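Local coordinates for transglutaminase elicitor (PDB 3TW5), which is a transglutaminase that probably cross-links proteins by joining glutamine side chains to lysine amines, and that is thought to act as an elicitor of plant innate immunity, at residues 1-15 against 201-213. The protein carries 1 engineered substitution. Sequence-based numbering, arbitrary orientation.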
loop_
_atom_site.group_PDB
_atom_site.type_symbol
_atom_site.label_atom_id
_atom_site.label_comp_id
_atom_site.label_asym_id
_atom_site.label_seq_id
_atom_site.Cartn_x
_atom_site.Cartn_y
_atom_site.Cartn_z
ATOM N N GLU A 1 14.775 6.518 21.954
ATOM C CA GLU A 1 15.057 5.067 22.152
ATOM C C GLU A 1 15.974 4.538 21.050
ATOM O O GLU A 1 15.822 4.898 19.881
ATOM C CB GLU A 1 13.747 4.273 22.181
ATOM C CG GLU A 1 13.861 2.864 22.746
ATOM C CD GLU A 1 12.555 2.094 22.659
ATOM O OE1 GLU A 1 11.754 2.365 21.738
ATOM O OE2 GLU A 1 12.330 1.208 23.511
ATOM N N ALA A 2 16.911 3.672 21.443
ATOM C CA ALA A 2 17.923 3.097 20.544
ATOM C C ALA A 2 17.357 2.373 19.308
ATOM O O ALA A 2 16.239 1.846 19.330
ATOM C CB ALA A 2 18.864 2.173 21.329
ATOM N N ASN A 3 18.158 2.354 18.244
ATOM C CA ASN A 3 17.757 1.830 16.939
ATOM C C ASN A 3 18.275 0.409 16.686
ATOM O O ASN A 3 19.464 0.129 16.875
ATOM C CB ASN A 3 18.252 2.783 15.840
ATOM C CG ASN A 3 17.737 2.418 14.459
ATOM O OD1 ASN A 3 16.590 1.995 14.296
ATOM N ND2 ASN A 3 18.585 2.595 13.451
ATOM N N GLY A 4 17.375 -0.475 16.251
ATOM C CA GLY A 4 17.717 -1.871 15.946
ATOM C C GLY A 4 18.198 -2.102 14.518
ATOM O O GLY A 4 17.463 -1.860 13.551
ATOM N N ASN A 5 19.429 -2.594 14.389
ATOM C CA ASN A 5 20.045 -2.823 13.079
ATOM C C ASN A 5 19.515 -4.048 12.313
ATOM O O ASN A 5 20.017 -4.375 11.234
ATOM C CB ASN A 5 21.583 -2.865 13.196
ATOM C CG ASN A 5 22.088 -3.995 14.101
ATOM O OD1 ASN A 5 21.313 -4.799 14.626
ATOM N ND2 ASN A 5 23.403 -4.053 14.280
ATOM N N GLN A 6 18.500 -4.707 12.869
ATOM C CA GLN A 6 17.896 -5.895 12.261
ATOM C C GLN A 6 17.180 -5.575 10.945
ATOM O O GLN A 6 17.372 -6.268 9.946
ATOM C CB GLN A 6 16.926 -6.559 13.246
ATOM C CG GLN A 6 16.373 -7.910 12.789
ATOM C CD GLN A 6 17.246 -9.091 13.192
ATOM O OE1 GLN A 6 18.477 -9.032 13.131
ATOM N NE2 GLN A 6 16.604 -10.179 13.599
ATOM N N ASP A 7 16.357 -4.527 10.960
ATOM C CA ASP A 7 15.603 -4.099 9.781
ATOM C C ASP A 7 16.486 -3.423 8.735
ATOM O O ASP A 7 16.227 -3.535 7.535
ATOM C CB ASP A 7 14.450 -3.176 10.185
ATOM C CG ASP A 7 13.285 -3.928 10.812
ATOM O OD1 ASP A 7 12.925 -5.013 10.306
ATOM O OD2 ASP A 7 12.720 -3.429 11.808
ATOM N N ILE A 8 17.523 -2.724 9.196
ATOM C CA ILE A 8 18.498 -2.091 8.301
ATOM C C ILE A 8 19.280 -3.153 7.522
ATOM O O ILE A 8 19.545 -2.986 6.329
ATOM C CB ILE A 8 19.447 -1.123 9.066
ATOM C CG1 ILE A 8 18.659 0.081 9.583
ATOM C CG2 ILE A 8 20.586 -0.637 8.171
ATOM C CD1 ILE A 8 19.435 0.984 10.509
ATOM N N ALA A 9 19.624 -4.245 8.205
ATOM C CA ALA A 9 20.306 -5.382 7.588
ATOM C C ALA A 9 19.513 -5.949 6.411
ATOM O O ALA A 9 20.079 -6.186 5.342
ATOM C CB ALA A 9 20.572 -6.464 8.619
ATOM N N LYS A 10 18.209 -6.152 6.616
ATOM C CA LYS A 10 17.316 -6.657 5.572
ATOM C C LYS A 10 17.355 -5.770 4.333
ATOM O O LYS A 10 17.380 -6.269 3.206
ATOM C CB LYS A 10 15.871 -6.755 6.076
ATOM C CG LYS A 10 15.641 -7.686 7.254
ATOM C CD LYS A 10 14.149 -7.866 7.505
ATOM C CE LYS A 10 13.866 -8.259 8.945
ATOM N NZ LYS A 10 12.474 -8.759 9.130
ATOM N N LEU A 11 17.359 -4.456 4.553
ATOM C CA LEU A 11 17.420 -3.481 3.466
ATOM C C LEU A 11 18.771 -3.508 2.752
ATOM O O LEU A 11 18.828 -3.517 1.520
ATOM C CB LEU A 11 17.123 -2.069 3.986
ATOM C CG LEU A 11 15.703 -1.730 4.453
ATOM C CD1 LEU A 11 15.677 -0.351 5.080
ATOM C CD2 LEU A 11 14.702 -1.809 3.311
ATOM N N GLU A 12 19.848 -3.530 3.536
ATOM C CA GLU A 12 21.210 -3.522 3.000
ATOM C C GLU A 12 21.503 -4.776 2.183
ATOM O O GLU A 12 22.245 -4.722 1.203
ATOM C CB GLU A 12 22.240 -3.344 4.122
ATOM C CG GLU A 12 22.298 -1.923 4.687
ATOM C CD GLU A 12 23.316 -1.744 5.807
ATOM O OE1 GLU A 12 23.689 -0.585 6.088
ATOM O OE2 GLU A 12 23.743 -2.750 6.411
ATOM N N ALA A 13 20.908 -5.895 2.592
ATOM C CA ALA A 13 21.006 -7.151 1.851
ATOM C C ALA A 13 20.290 -7.062 0.505
ATOM O O ALA A 13 20.851 -7.445 -0.522
ATOM C CB ALA A 13 20.449 -8.299 2.674
ATOM N N TYR A 14 19.061 -6.549 0.517
ATOM C CA TYR A 14 18.261 -6.416 -0.701
ATOM C C TYR A 14 18.857 -5.424 -1.700
ATOM O O TYR A 14 18.877 -5.690 -2.900
ATOM C CB TYR A 14 16.806 -6.042 -0.378
ATOM C CG TYR A 14 15.965 -5.757 -1.611
ATOM C CD1 TYR A 14 15.459 -4.479 -1.857
ATOM C CD2 TYR A 14 15.694 -6.761 -2.541
ATOM C CE1 TYR A 14 14.696 -4.214 -2.992
ATOM C CE2 TYR A 14 14.937 -6.504 -3.676
ATOM C CZ TYR A 14 14.441 -5.233 -3.896
ATOM O OH TYR A 14 13.693 -4.987 -5.024
ATOM N N PHE A 15 19.335 -4.286 -1.206
ATOM C CA PHE A 15 19.874 -3.246 -2.080
ATOM C C PHE A 15 21.349 -3.450 -2.428
ATOM O O PHE A 15 21.858 -2.848 -3.377
ATOM C CB PHE A 15 19.647 -1.857 -1.478
ATOM C CG PHE A 15 18.225 -1.382 -1.568
ATOM C CD1 PHE A 15 17.695 -0.957 -2.780
ATOM C CD2 PHE A 15 17.418 -1.350 -0.437
ATOM C CE1 PHE A 15 16.378 -0.515 -2.867
ATOM C CE2 PHE A 15 16.100 -0.909 -0.514
ATOM C CZ PHE A 15 15.581 -0.491 -1.733
ATOM N N ASN A 201 10.309 2.386 15.058
ATOM C CA ASN A 201 11.255 3.417 15.483
ATOM C C ASN A 201 11.348 4.549 14.457
ATOM O O ASN A 201 11.527 4.290 13.266
ATOM C CB ASN A 201 12.637 2.809 15.743
ATOM C CG ASN A 201 13.503 3.680 16.637
ATOM O OD1 ASN A 201 13.759 4.841 16.334
ATOM N ND2 ASN A 201 13.966 3.115 17.744
ATOM N N PRO A 202 11.202 5.810 14.913
ATOM C CA PRO A 202 11.266 6.951 13.999
ATOM C C PRO A 202 12.647 7.144 13.372
ATOM O O PRO A 202 12.750 7.704 12.279
ATOM C CB PRO A 202 10.895 8.141 14.888
ATOM C CG PRO A 202 11.147 7.689 16.270
ATOM C CD PRO A 202 10.879 6.226 16.289
ATOM N N ALA A 203 13.691 6.679 14.056
ATOM C CA ALA A 203 15.032 6.639 13.478
ATOM C C ALA A 203 15.009 5.765 12.235
ATOM O O ALA A 203 15.462 6.182 11.166
ATOM C CB ALA A 203 16.043 6.110 14.475
ATOM N N TYR A 204 14.456 4.561 12.375
ATOM C CA TYR A 204 14.331 3.658 11.244
ATOM C C TYR A 204 13.462 4.269 10.143
ATOM O O TYR A 204 13.826 4.223 8.969
ATOM C CB TYR A 204 13.816 2.269 11.656
ATOM C CG TYR A 204 13.579 1.399 10.450
ATOM C CD1 TYR A 204 14.649 0.924 9.696
ATOM C CD2 TYR A 204 12.288 1.104 10.024
ATOM C CE1 TYR A 204 14.442 0.159 8.565
ATOM C CE2 TYR A 204 12.069 0.334 8.891
ATOM C CZ TYR A 204 13.152 -0.133 8.168
ATOM O OH TYR A 204 12.947 -0.891 7.043
ATOM N N PHE A 205 12.330 4.851 10.528
ATOM C CA PHE A 205 11.431 5.489 9.568
ATOM C C PHE A 205 12.168 6.498 8.683
ATOM O O PHE A 205 12.089 6.422 7.454
ATOM C CB PHE A 205 10.243 6.150 10.282
ATOM C CG PHE A 205 9.354 6.955 9.370
ATOM C CD1 PHE A 205 8.484 6.324 8.486
ATOM C CD2 PHE A 205 9.388 8.344 9.394
ATOM C CE1 PHE A 205 7.664 7.069 7.639
ATOM C CE2 PHE A 205 8.573 9.092 8.551
ATOM C CZ PHE A 205 7.710 8.453 7.674
ATOM N N HIS A 206 12.890 7.427 9.313
ATOM C CA HIS A 206 13.632 8.464 8.592
ATOM C C HIS A 206 14.718 7.862 7.705
ATOM O O HIS A 206 14.778 8.166 6.515
ATOM C CB HIS A 206 14.233 9.491 9.564
ATOM C CG HIS A 206 14.752 10.730 8.897
ATOM N ND1 HIS A 206 13.970 11.847 8.689
ATOM C CD2 HIS A 206 15.973 11.030 8.394
ATOM C CE1 HIS A 206 14.687 12.780 8.085
ATOM N NE2 HIS A 206 15.906 12.309 7.895
ATOM N N ILE A 207 15.554 6.999 8.284
ATOM C CA ILE A 207 16.655 6.356 7.558
ATOM C C ILE A 207 16.156 5.595 6.324
ATOM O O ILE A 207 16.705 5.750 5.234
ATOM C CB ILE A 207 17.489 5.423 8.481
ATOM C CG1 ILE A 207 18.240 6.248 9.534
ATOM C CG2 ILE A 207 18.472 4.575 7.666
ATOM C CD1 ILE A 207 18.709 5.448 10.736
ATOM N N ALA A 208 15.106 4.794 6.502
ATOM C CA ALA A 208 14.518 4.024 5.408
ATOM C C ALA A 208 13.919 4.928 4.334
ATOM O O ALA A 208 14.222 4.767 3.154
ATOM C CB ALA A 208 13.470 3.047 5.937
ATOM N N SER A 209 13.086 5.883 4.751
ATOM C CA SER A 209 12.384 6.774 3.822
ATOM C C SER A 209 13.341 7.616 2.990
ATOM O O SER A 209 13.140 7.781 1.789
ATOM C CB SER A 209 11.405 7.680 4.569
ATOM O OG SER A 209 10.466 6.923 5.314
ATOM N N ALA A 210 14.386 8.132 3.632
ATOM C CA ALA A 210 15.374 8.978 2.964
ATOM C C ALA A 210 16.243 8.194 1.978
ATOM O O ALA A 210 16.497 8.658 0.867
ATOM C CB ALA A 210 16.239 9.704 3.990
ATOM N N ASN A 211 16.695 7.013 2.393
ATOM C CA ASN A 211 17.517 6.150 1.544
ATOM C C ASN A 211 16.759 5.578 0.342
ATOM O O ASN A 211 17.243 5.651 -0.786
ATOM C CB ASN A 211 18.142 5.017 2.366
ATOM C CG ASN A 211 19.418 5.436 3.070
ATOM O OD1 ASN A 211 20.509 5.341 2.506
ATOM N ND2 ASN A 211 19.292 5.883 4.314
ATOM N N ILE A 212 15.571 5.028 0.585
ATOM C CA ILE A 212 14.802 4.356 -0.466
ATOM C C ILE A 212 14.246 5.346 -1.501
ATOM O O ILE A 212 14.502 5.196 -2.700
ATOM C CB ILE A 212 13.689 3.438 0.118
ATOM C CG1 ILE A 212 14.308 2.341 0.993
ATOM C CG2 ILE A 212 12.863 2.811 -0.997
ATOM C CD1 ILE A 212 13.347 1.704 1.985
ATOM N N LEU A 213 13.507 6.354 -1.036
ATOM C CA LEU A 213 12.948 7.379 -1.924
ATOM C C LEU A 213 14.006 8.334 -2.490
ATOM O O LEU A 213 13.899 8.772 -3.638
ATOM C CB LEU A 213 11.856 8.193 -1.214
ATOM C CG LEU A 213 10.398 7.728 -1.078
ATOM C CD1 LEU A 213 9.787 7.294 -2.410
ATOM C CD2 LEU A 213 10.245 6.646 -0.037
#
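The side-chain amide of Asn201 serves both segments: its OD1 accepts from Ala203 N at 2.9 Å, on a lone pair in the carbonyl plane, while its ND2 points to Glu1 O. Asn201 is the N-cap residue of helix 202-213, and the first bond is its capping bond; the second, at 3.3 Å from ND2 to O, is weak although nearly straight (177°). Beyond it, Asn3 sets OD1 against Tyr204 CB and ND2 against Ile207 CD1.

The helices then run nearly parallel, their axes 10.6 Å apart and crossing at -15°. With CG trans to the backbone N (chi1 175°), Tyr204 carries its ring to helix 5-15. Asp7 CB makes a CH-pi contact over one face, 4.1 Å from the centroid, Ala208 CB covers the opposite face, and Ile8 CG1 meets the edge. Leu11 packs CD1 against Tyr204 CE1 at 3.7 Å and CD2 against Ile212 CD1. Phe15 CE2 closes the row on Ile212 CG1.

Tyr204 OH hydrogen-bonds Thr175, while Ala203 and Ile207 touch Ile316 of the main antiparallel sheet. The one hydrogen bond between the segments is weak and N-terminal; the pairing rests mainly on apolar packing, around Tyr204 and then Ile212.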